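Local coordinates for DegQ (Legionella fallonii, PDB 3PV2), which is a self-compartmentizing HtrA-family protease with a trypsin-like domain and PDZ domains, forms large 12-meric assemblies and probably also acts as a chaperone, at residues T307-T312 with T322-L327; G258-F263 with S331-I336. All coordinates share one frame; numbering follows the deposited sequence.

Contact 1 of 2, residues T307-T312 with T322-L327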
loop_
_atom_site.group_PDB
_atom_site.type_symbol
_atom_site.label_atom_id
_atom_site.label_comp_id
_atom_site.label_asym_id
_atom_site.label_seq_id
_atom_site.Cartn_x
_atom_site.Cartn_y
_atom_site.Cartn_z
ATOM N N THR B 307 61.399 7.261 -17.075
ATOM C CA THR B 307 61.637 8.725 -16.979
ATOM C C THR B 307 61.363 9.514 -18.274
ATOM O O THR B 307 61.339 10.761 -18.271
ATOM C CB THR B 307 63.040 9.011 -16.507
ATOM O OG1 THR B 307 63.961 8.428 -17.428
ATOM C CG2 THR B 307 63.256 8.397 -15.157
ATOM N N GLN B 308 61.133 8.806 -19.367
ATOM C CA GLN B 308 60.884 9.409 -20.654
ATOM C C GLN B 308 60.269 8.432 -21.637
ATOM O O GLN B 308 60.744 7.275 -21.801
ATOM C CB GLN B 308 62.179 9.877 -21.307
ATOM C CG GLN B 308 61.978 11.097 -22.197
ATOM C CD GLN B 308 63.305 11.675 -22.801
ATOM O OE1 GLN B 308 63.513 11.669 -24.043
ATOM N NE2 GLN B 308 64.176 12.169 -21.934
ATOM N N ILE B 309 59.261 8.934 -22.329
ATOM C CA ILE B 309 58.623 8.221 -23.446
ATOM C C ILE B 309 58.672 9.161 -24.691
ATOM O O ILE B 309 58.123 10.282 -24.653
ATOM C CB ILE B 309 57.185 7.888 -23.091
ATOM C CG1 ILE B 309 57.164 6.838 -21.970
ATOM C CG2 ILE B 309 56.407 7.373 -24.332
ATOM C CD1 ILE B 309 55.815 6.478 -21.531
ATOM N N ASN B 310 59.353 8.710 -25.742
ATOM C CA ASN B 310 59.648 9.543 -26.926
ATOM C C ASN B 310 60.294 10.854 -26.506
ATOM O O ASN B 310 61.376 10.839 -25.970
ATOM C CB ASN B 310 58.392 9.754 -27.790
ATOM C CG ASN B 310 57.922 8.465 -28.469
ATOM O OD1 ASN B 310 58.718 7.555 -28.705
ATOM N ND2 ASN B 310 56.611 8.368 -28.744
ATOM N N ASP B 311 59.634 11.979 -26.712
ATOM C CA ASP B 311 60.196 13.265 -26.277
ATOM C C ASP B 311 59.549 13.795 -24.998
ATOM O O ASP B 311 59.830 14.922 -24.590
ATOM C CB ASP B 311 60.066 14.346 -27.384
ATOM C CG ASP B 311 60.828 13.992 -28.659
ATOM O OD1 ASP B 311 61.977 13.514 -28.578
ATOM O OD2 ASP B 311 60.265 14.195 -29.749
ATOM N N THR B 312 58.687 13.009 -24.363
ATOM C CA THR B 312 58.013 13.518 -23.179
ATOM C C THR B 312 58.729 13.060 -21.923
ATOM O O THR B 312 58.871 11.872 -21.647
ATOM C CB THR B 312 56.567 13.069 -23.122
ATOM O OG1 THR B 312 55.931 13.397 -24.350
ATOM C CG2 THR B 312 55.832 13.740 -22.021
ATOM N N THR B 322 48.336 8.271 -20.658
ATOM C CA THR B 322 48.209 9.351 -21.573
ATOM C C THR B 322 49.177 9.299 -22.762
ATOM O O THR B 322 48.724 9.151 -23.894
ATOM C CB THR B 322 48.321 10.659 -20.767
ATOM O OG1 THR B 322 47.158 10.754 -19.909
ATOM C CG2 THR B 322 48.469 11.892 -21.674
ATOM N N THR B 323 50.479 9.439 -22.549
ATOM C CA THR B 323 51.405 9.534 -23.682
ATOM C C THR B 323 51.337 8.305 -24.607
ATOM O O THR B 323 51.516 8.436 -25.817
ATOM C CB THR B 323 52.858 9.668 -23.241
ATOM O OG1 THR B 323 52.999 10.776 -22.350
ATOM C CG2 THR B 323 53.781 9.840 -24.444
ATOM N N ILE B 324 51.055 7.130 -24.062
ATOM C CA ILE B 324 51.118 5.896 -24.862
ATOM C C ILE B 324 49.785 5.539 -25.529
ATOM O O ILE B 324 49.744 5.142 -26.693
ATOM C CB ILE B 324 51.521 4.680 -24.009
ATOM C CG1 ILE B 324 53.026 4.656 -23.756
ATOM C CG2 ILE B 324 51.168 3.387 -24.704
ATOM C CD1 ILE B 324 53.422 3.567 -22.757
ATOM N N SER B 325 48.720 5.698 -24.751
ATOM C CA SER B 325 47.362 5.413 -25.170
ATOM C C SER B 325 47.043 5.903 -26.545
ATOM O O SER B 325 46.256 5.284 -27.238
ATOM C CB SER B 325 46.342 6.063 -24.236
ATOM O OG SER B 325 46.170 7.415 -24.621
ATOM N N LEU B 326 47.636 7.007 -26.958
ATOM C CA LEU B 326 47.248 7.616 -28.210
ATOM C C LEU B 326 48.317 7.476 -29.285
ATOM O O LEU B 326 48.225 8.114 -30.359
ATOM C CB LEU B 326 46.944 9.108 -27.998
ATOM C CG LEU B 326 46.144 9.591 -26.775
ATOM C CD1 LEU B 326 46.222 11.082 -26.770
ATOM C CD2 LEU B 326 44.683 9.123 -26.728
ATOM N N LEU B 327 49.342 6.674 -29.031
ATOM C CA LEU B 327 50.251 6.328 -30.124
ATOM C C LEU B 327 49.530 5.361 -31.039
ATOM O O LEU B 327 48.626 4.634 -30.641
ATOM C CB LEU B 327 51.551 5.697 -29.611
ATOM C CG LEU B 327 52.615 6.602 -28.968
ATOM C CD1 LEU B 327 52.072 7.969 -28.606
ATOM C CD2 LEU B 327 53.200 5.886 -27.802
#
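Ile309 and Thr323 meet through methyl groups where the end of strand 305-309 faces helix 318-325 of the PDZ domain; the two bury equal areas, more than any other residue of the segments. Their closest approach, CG2 of Ile309 to CG2 of Thr323, is 3.6 Å, the two side chains sliding past each other in opposite directions. In Thr323, with OG1 beside the backbone N (chi1 -55°), the methyl CG2 falls anti to that N and lies against Ile309, while OG1 is hydrogen-bonded to the carbonyl O of Gln319 one turn back in the helix. The other branch of Ile309 ends at CD1, 4.0 Å from CD1 of Ile324, and these two side chains cross at nearly a right angle. A type II' turn, Ile309 to Thr312, brings the chain round so that CG2 of Thr312 sits 4.1 Å from OG1 of Thr323. Near the edge, OD1 of Asn310 accepts a hydrogen bond from the backbone N of Lys334. The chemistry thus implies an interface held by apolar contact, with the hydroxyl of Thr323 and the asparagine oxygen engaged elsewhere in the domain.

Contact 2 of 2, residues G258-F263 with S331-I336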
loop_
_atom_site.group_PDB
_atom_site.type_symbol
_atom_site.label_atom_id
_atom_site.label_comp_id
_atom_site.label_asym_id
_atom_site.label_seq_id
_atom_site.Cartn_x
_atom_site.Cartn_y
_atom_site.Cartn_z
ATOM N N GLY B 258 46.157 1.118 -29.116
ATOM C CA GLY B 258 46.890 -0.116 -29.257
ATOM C C GLY B 258 47.399 -0.553 -27.898
ATOM O O GLY B 258 47.032 -0.003 -26.859
ATOM N N LEU B 259 48.316 -1.496 -27.944
ATOM C CA LEU B 259 48.752 -2.187 -26.775
ATOM C C LEU B 259 50.234 -1.974 -26.563
ATOM O O LEU B 259 51.028 -2.024 -27.505
ATOM C CB LEU B 259 48.510 -3.654 -26.979
ATOM C CG LEU B 259 49.001 -4.506 -25.832
ATOM C CD1 LEU B 259 48.396 -3.913 -24.555
ATOM C CD2 LEU B 259 48.648 -5.966 -26.021
ATOM N N MET B 260 50.593 -1.772 -25.306
ATOM C CA MET B 260 51.989 -1.809 -24.881
ATOM C C MET B 260 52.266 -2.891 -23.816
ATOM O O MET B 260 53.292 -3.536 -23.863
ATOM C CB MET B 260 52.388 -0.455 -24.402
ATOM C CG MET B 260 53.809 -0.409 -23.880
ATOM S SD MET B 260 54.937 -0.500 -25.252
ATOM C CE MET B 260 54.433 1.012 -26.131
ATOM N N GLY B 261 51.348 -3.160 -22.906
ATOM C CA GLY B 261 51.490 -4.330 -22.002
ATOM C C GLY B 261 52.243 -4.095 -20.667
ATOM O O GLY B 261 52.838 -5.031 -20.111
ATOM N N ILE B 262 52.174 -2.884 -20.129
ATOM C CA ILE B 262 52.760 -2.589 -18.799
ATOM C C ILE B 262 51.890 -1.749 -17.873
ATOM O O ILE B 262 51.332 -0.733 -18.303
ATOM C CB ILE B 262 53.973 -1.740 -18.945
ATOM C CG1 ILE B 262 53.544 -0.373 -19.484
ATOM C CG2 ILE B 262 54.942 -2.409 -19.891
ATOM C CD1 ILE B 262 54.489 0.708 -19.156
ATOM N N PHE B 263 51.860 -2.114 -16.597
ATOM C CA PHE B 263 51.180 -1.334 -15.633
ATOM C C PHE B 263 52.186 -0.453 -14.940
ATOM O O PHE B 263 53.308 -0.894 -14.626
ATOM C CB PHE B 263 50.569 -2.281 -14.615
ATOM C CG PHE B 263 49.284 -2.951 -15.052
ATOM C CD1 PHE B 263 49.229 -3.736 -16.216
ATOM C CD2 PHE B 263 48.150 -2.899 -14.203
ATOM C CE1 PHE B 263 48.037 -4.421 -16.579
ATOM C CE2 PHE B 263 46.946 -3.568 -14.552
ATOM C CZ PHE B 263 46.887 -4.328 -15.733
ATOM N N SER B 331 53.462 2.222 -34.355
ATOM C CA SER B 331 54.545 3.155 -33.981
ATOM C C SER B 331 55.617 2.585 -33.077
ATOM O O SER B 331 55.358 1.767 -32.177
ATOM C CB SER B 331 54.088 4.489 -33.406
ATOM O OG SER B 331 52.839 4.457 -32.806
ATOM N N THR B 332 56.838 3.025 -33.361
ATOM C CA THR B 332 57.988 2.730 -32.544
ATOM C C THR B 332 57.975 3.797 -31.450
ATOM O O THR B 332 57.720 4.988 -31.713
ATOM C CB THR B 332 59.268 2.655 -33.390
ATOM O OG1 THR B 332 59.280 1.408 -34.095
ATOM C CG2 THR B 332 60.549 2.753 -32.548
ATOM N N VAL B 333 58.119 3.340 -30.203
ATOM C CA VAL B 333 58.241 4.249 -29.088
ATOM C C VAL B 333 59.522 4.042 -28.282
ATOM O O VAL B 333 59.941 2.893 -28.018
ATOM C CB VAL B 333 56.987 4.264 -28.166
ATOM C CG1 VAL B 333 56.130 3.044 -28.352
ATOM C CG2 VAL B 333 57.380 4.474 -26.751
ATOM N N LYS B 334 60.135 5.181 -27.943
ATOM C CA LYS B 334 61.388 5.188 -27.233
ATOM C C LYS B 334 61.054 5.286 -25.737
ATOM O O LYS B 334 60.294 6.137 -25.351
ATOM C CB LYS B 334 62.239 6.364 -27.688
ATOM C CG LYS B 334 63.379 6.718 -26.782
ATOM C CD LYS B 334 64.266 7.767 -27.399
ATOM C CE LYS B 334 64.948 8.564 -26.331
ATOM N NZ LYS B 334 65.660 9.773 -26.859
ATOM N N ILE B 335 61.600 4.407 -24.920
ATOM C CA ILE B 335 61.317 4.463 -23.466
ATOM C C ILE B 335 62.608 4.513 -22.691
ATOM O O ILE B 335 63.443 3.665 -22.866
ATOM C CB ILE B 335 60.480 3.257 -22.965
ATOM C CG1 ILE B 335 59.158 3.109 -23.736
ATOM C CG2 ILE B 335 60.157 3.471 -21.521
ATOM C CD1 ILE B 335 58.530 1.651 -23.691
ATOM N N ILE B 336 62.792 5.515 -21.844
ATOM C CA ILE B 336 64.035 5.622 -21.087
ATOM C C ILE B 336 63.672 5.276 -19.664
ATOM O O ILE B 336 62.742 5.822 -19.156
ATOM C CB ILE B 336 64.686 7.051 -21.183
ATOM C CG1 ILE B 336 65.187 7.323 -22.612
ATOM C CG2 ILE B 336 65.909 7.215 -20.219
ATOM C CD1 ILE B 336 65.873 8.691 -22.731
#
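Val333 is the first residue of strand 332-339 to meet the 258-263 segment, and it does so through one methyl: its CG1 lies 3.5 Å from CE of Met260. The two side chains reach toward each other and touch tip to tip, closer than ordinary van der Waals contact between carbons. Val333 has an unusual first torsion, with CG1 almost eclipsing the backbone N (chi1 19°), and so the exact tightness should be read with some caution. Two residues further on, Ile335 directs its CB the same way as Val333, toward Met260, and its CD1 comes to 4.5 Å from the methionine sulfur. This second touch is looser and is made along the thioether rather than at its end. Met260 can serve both residues because of its shape: CG is anti to the backbone N (chi1 177°), after which bends at chi2 and chi3 carry SD past Ile335 and bring CE round to Val333. The backbones themselves stay well apart, 9.7 Å between the CA atoms of Met260 and Val333, and the gap is spanned mostly by the long, bent methionine side chain, met by the shorter valine. The loop before strand 262-266 probably corresponds to the carboxylate-binding loop of PDZ domains, and Met260 packs from it into the core. Around the contact, Met260 also packs on Ala348 of strand 342-349, Pro294 of helix 294-298 and Ile324 of helix 318-325, and Val333 rests on Ile309 of strand 305-309, setting the methionine against both helices and the antiparallel sheet.

Both contacts belong to one PDZ domain and illustrate how local and long-range closures share a core. After the protease domain the chain enters contact 2 at 258-263, runs through strands 262-266 and 284-289 and helix 294-298, and reaches strand 305-309, where contact 1 begins. Helix 318-325 then folds back on that strand, closing a short loop, before strand 332-339 returns to complete contact 2, so the smaller loop lies wholly within the larger. The two meet in the sheet, where probable backbone hydrogen bonds join Gln308 O to Ile336 N and Asn310 N to Lys334 O. Strands 305-309 and 332-339, helix 318-325 and the 258-261 loop are thereby tied together. The centres of contact 1 and contact 2 are about 8 Å apart.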